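Local coordinates for neck and C-terminal motor domain of Kar3 (Candida glabrata, PDB 4GKR), which is a kinesin-14 microtubule motor that binds ADP with magnesium in a P-loop pocket and probably hydrolyses ATP to drive movement in mitosis, at residues I136-D144 / L210-L220. Sequence-based numbering, arbitrary orientation.
Sequences INHIFSWID and LDSRDTVDKVL
On one side of the central sheet of the kinesin motor domain, a P-loop NTPase fold, Phe-140 and Ile-136 of helix 131-147 meet Arg-213 and Val-216 of helix 213-222. Segments 136-144 and 213-220 run antiparallel (172°), their axes approaching to 11.6 Å, and the side chains of these four residues bridge them. Phe-140 occupies the middle: its CE2 lies 3.5 Å from Val-216 CG2, and its CZ approaches Leu-210 CB and the Leu-210 carbonyl. Ile-136 continues this apolar strip. Its CG2, anti to the backbone N and so turned to Val-216, lies 3.6 Å from Val-216 CG1, while CD1 more loosely meets Leu-220 CD2 at 4.4 Å. Behind the strip, Leu-210 and Phe-140 rest on Val-155 of strand 152-163, and Ile-136 reaches Phe-245 and Ile-247 of strand 242-252, so helix 131-147 and Leu-210 are seated on the sheet and helix 213-222 packs against helix 131-147. The start of helix 213-222 is N-capped by Ser-212, whose OG accepts from Thr-215 N at 2.8 Å. Arg-213, extended from CG to NE, passes alongside Phe-140 as a knob among Asn-137, Phe-140, Ser-141 and Asp-144, with CG 3.7 Å from Phe-140 CD2. Its guanidinium plane is turned 74° from the phenyl ring, and Phe-140 CB covers one of its faces. Further along, Arg-213 NH2 donates to Asp-144 OD2 at 3.1 Å in a salt bridge; OD2 lies near the guanidinium plane, whereas NH2 meets it from above the carboxylate plane, 48° out of it.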
loop_
_atom_site.group_PDB
_atom_site.type_symbol
_atom_site.label_atom_id
_atom_site.label_comp_id
_atom_site.label_asym_id
_atom_site.label_seq_id
_atom_site.Cartn_x
_atom_site.Cartn_y
_atom_site.Cartn_z
ATOM N N ILE A 136 -3.796 10.880 5.345
ATOM C CA ILE A 136 -4.816 11.472 6.211
ATOM C C ILE A 136 -4.729 12.995 6.146
ATOM O O ILE A 136 -5.732 13.681 5.944
ATOM C CB ILE A 136 -4.741 10.949 7.662
ATOM C CG1 ILE A 136 -5.389 9.556 7.744
ATOM C CG2 ILE A 136 -5.444 11.900 8.626
ATOM C CD1 ILE A 136 -4.902 8.668 8.880
ATOM N N ASN A 137 -3.521 13.516 6.250
ATOM C CA ASN A 137 -3.332 14.965 6.185
ATOM C C ASN A 137 -3.764 15.589 4.855
ATOM O O ASN A 137 -4.396 16.649 4.825
ATOM C CB ASN A 137 -1.884 15.317 6.455
ATOM C CG ASN A 137 -1.746 16.660 7.104
ATOM O OD1 ASN A 137 -2.305 16.901 8.189
ATOM N ND2 ASN A 137 -1.020 17.568 6.443
ATOM N N HIS A 138 -3.432 14.910 3.764
ATOM C CA HIS A 138 -3.740 15.384 2.442
ATOM C C HIS A 138 -5.224 15.470 2.251
ATOM O O HIS A 138 -5.734 16.441 1.685
ATOM C CB HIS A 138 -3.118 14.450 1.414
ATOM C CG HIS A 138 -3.080 15.023 0.034
ATOM N ND1 HIS A 138 -2.171 15.952 -0.337
ATOM C CD2 HIS A 138 -3.905 14.809 -1.066
ATOM C CE1 HIS A 138 -2.394 16.306 -1.622
ATOM N NE2 HIS A 138 -3.453 15.602 -2.068
ATOM N N ILE A 139 -5.932 14.457 2.749
ATOM C CA ILE A 139 -7.377 14.393 2.643
ATOM C C ILE A 139 -8.067 15.531 3.385
ATOM O O ILE A 139 -9.063 16.056 2.902
ATOM C CB ILE A 139 -7.889 13.029 3.100
ATOM C CG1 ILE A 139 -7.680 12.015 1.982
ATOM C CG2 ILE A 139 -9.360 13.059 3.482
ATOM C CD1 ILE A 139 -7.669 10.595 2.512
ATOM N N PHE A 140 -7.533 15.938 4.529
ATOM C CA PHE A 140 -8.122 17.047 5.264
ATOM C C PHE A 140 -8.029 18.365 4.517
ATOM O O PHE A 140 -8.993 19.133 4.509
ATOM C CB PHE A 140 -7.531 17.177 6.667
ATOM C CG PHE A 140 -8.135 16.232 7.664
ATOM C CD1 PHE A 140 -9.271 15.492 7.349
ATOM C CD2 PHE A 140 -7.585 16.092 8.929
ATOM C CE1 PHE A 140 -9.832 14.612 8.269
ATOM C CE2 PHE A 140 -8.145 15.216 9.857
ATOM C CZ PHE A 140 -9.270 14.473 9.527
ATOM N N SER A 141 -6.874 18.630 3.903
ATOM C CA SER A 141 -6.707 19.789 3.029
ATOM C C SER A 141 -7.841 19.914 2.039
ATOM O O SER A 141 -8.447 20.968 1.901
ATOM C CB SER A 141 -5.425 19.674 2.233
ATOM O OG SER A 141 -4.355 20.154 2.987
ATOM N N TRP A 142 -8.112 18.827 1.331
ATOM C CA TRP A 142 -9.157 18.842 0.335
ATOM C C TRP A 142 -10.522 19.007 0.926
ATOM O O TRP A 142 -11.344 19.720 0.362
ATOM C CB TRP A 142 -9.033 17.651 -0.604
ATOM C CG TRP A 142 -7.824 17.834 -1.472
ATOM C CD1 TRP A 142 -6.622 17.156 -1.392
ATOM C CD2 TRP A 142 -7.632 18.825 -2.541
ATOM N NE1 TRP A 142 -5.731 17.631 -2.328
ATOM C CE2 TRP A 142 -6.274 18.624 -3.048
ATOM C CE3 TRP A 142 -8.429 19.785 -3.128
ATOM C CZ2 TRP A 142 -5.751 19.375 -4.081
ATOM C CZ3 TRP A 142 -7.893 20.549 -4.174
ATOM C CH2 TRP A 142 -6.581 20.352 -4.633
ATOM N N ILE A 143 -10.759 18.393 2.081
ATOM C CA ILE A 143 -12.006 18.592 2.795
ATOM C C ILE A 143 -12.192 20.060 3.144
ATOM O O ILE A 143 -13.248 20.626 2.859
ATOM C CB ILE A 143 -12.116 17.695 4.052
ATOM C CG1 ILE A 143 -12.681 16.329 3.689
ATOM C CG2 ILE A 143 -13.049 18.284 5.101
ATOM C CD1 ILE A 143 -12.036 15.681 2.488
ATOM N N ASP A 144 -11.180 20.680 3.742
ATOM C CA ASP A 144 -11.281 22.094 4.099
ATOM C C ASP A 144 -11.710 22.891 2.885
ATOM O O ASP A 144 -12.665 23.655 2.948
ATOM C CB ASP A 144 -9.966 22.646 4.664
ATOM C CG ASP A 144 -9.644 22.113 6.074
ATOM O OD1 ASP A 144 -10.487 21.369 6.650
ATOM O OD2 ASP A 144 -8.535 22.437 6.600
ATOM N N LEU A 210 -12.753 10.169 12.494
ATOM C CA LEU A 210 -11.727 11.226 12.478
ATOM C C LEU A 210 -12.368 12.619 12.410
ATOM O O LEU A 210 -12.654 13.148 11.331
ATOM C CB LEU A 210 -10.713 10.991 11.355
ATOM C CG LEU A 210 -9.967 9.648 11.429
ATOM C CD1 LEU A 210 -9.090 9.427 10.210
ATOM C CD2 LEU A 210 -9.126 9.514 12.688
ATOM N N ASP A 211 -12.614 13.189 13.586
ATOM C CA ASP A 211 -13.392 14.413 13.713
ATOM C C ASP A 211 -12.518 15.649 13.558
ATOM O O ASP A 211 -13.005 16.707 13.161
ATOM C CB ASP A 211 -14.116 14.447 15.065
ATOM N N SER A 212 -11.231 15.504 13.872
ATOM C CA SER A 212 -10.314 16.636 13.951
ATOM C C SER A 212 -8.857 16.226 13.746
ATOM O O SER A 212 -8.514 15.040 13.823
ATOM C CB SER A 212 -10.474 17.355 15.306
ATOM O OG SER A 212 -9.921 16.612 16.386
ATOM N N ARG A 213 -8.002 17.216 13.489
ATOM C CA ARG A 213 -6.556 16.990 13.430
ATOM C C ARG A 213 -6.007 16.563 14.801
ATOM O O ARG A 213 -5.053 15.790 14.877
ATOM C CB ARG A 213 -5.821 18.210 12.847
ATOM C CG ARG A 213 -5.902 18.276 11.321
ATOM C CD ARG A 213 -5.112 19.431 10.717
ATOM N NE ARG A 213 -5.345 19.568 9.270
ATOM C CZ ARG A 213 -6.353 20.252 8.712
ATOM N NH1 ARG A 213 -7.255 20.875 9.461
ATOM N NH2 ARG A 213 -6.473 20.315 7.391
ATOM N N ASP A 214 -6.643 17.043 15.871
ATOM C CA ASP A 214 -6.372 16.563 17.225
ATOM C C ASP A 214 -6.719 15.069 17.349
ATOM O O ASP A 214 -5.866 14.263 17.722
ATOM C CB ASP A 214 -7.123 17.408 18.268
ATOM N N THR A 215 -7.954 14.703 17.005
ATOM C CA THR A 215 -8.389 13.292 17.006
ATOM C C THR A 215 -7.472 12.344 16.195
ATOM O O THR A 215 -7.151 11.244 16.649
ATOM C CB THR A 215 -9.854 13.134 16.528
ATOM O OG1 THR A 215 -10.722 13.983 17.294
ATOM C CG2 THR A 215 -10.309 11.689 16.674
ATOM N N VAL A 216 -7.052 12.779 15.009
ATOM C CA VAL A 216 -6.105 12.021 14.188
ATOM C C VAL A 216 -4.790 11.808 14.945
ATOM O O VAL A 216 -4.323 10.674 15.087
ATOM C CB VAL A 216 -5.837 12.739 12.837
ATOM C CG1 VAL A 216 -4.584 12.215 12.150
ATOM C CG2 VAL A 216 -7.039 12.622 11.919
ATOM N N ASP A 217 -4.211 12.905 15.437
ATOM C CA ASP A 217 -2.903 12.882 16.095
ATOM C C ASP A 217 -2.857 11.905 17.262
ATOM O O ASP A 217 -1.850 11.229 17.444
ATOM C CB ASP A 217 -2.499 14.281 16.563
ATOM N N LYS A 218 -3.945 11.824 18.032
ATOM C CA LYS A 218 -4.040 10.863 19.140
ATOM C C LYS A 218 -3.953 9.419 18.645
ATOM O O LYS A 218 -3.149 8.639 19.147
ATOM C CB LYS A 218 -5.310 11.084 19.978
ATOM N N VAL A 219 -4.758 9.079 17.643
ATOM C CA VAL A 219 -4.761 7.728 17.062
ATOM C C VAL A 219 -3.393 7.272 16.535
ATOM O O VAL A 219 -2.958 6.155 16.825
ATOM C CB VAL A 219 -5.829 7.601 15.954
ATOM C CG1 VAL A 219 -5.786 6.228 15.284
ATOM C CG2 VAL A 219 -7.212 7.881 16.531
ATOM N N LEU A 220 -2.723 8.133 15.768
ATOM C CA LEU A 220 -1.407 7.806 15.185
ATOM C C LEU A 220 -0.246 7.829 16.203
ATOM O O LEU A 220 0.658 6.988 16.134
ATOM C CB LEU A 220 -1.085 8.706 13.986
ATOM C CG LEU A 220 -2.014 8.731 12.759
ATOM C CD1 LEU A 220 -1.560 9.826 11.806
ATOM C CD2 LEU A 220 -2.088 7.390 12.039
#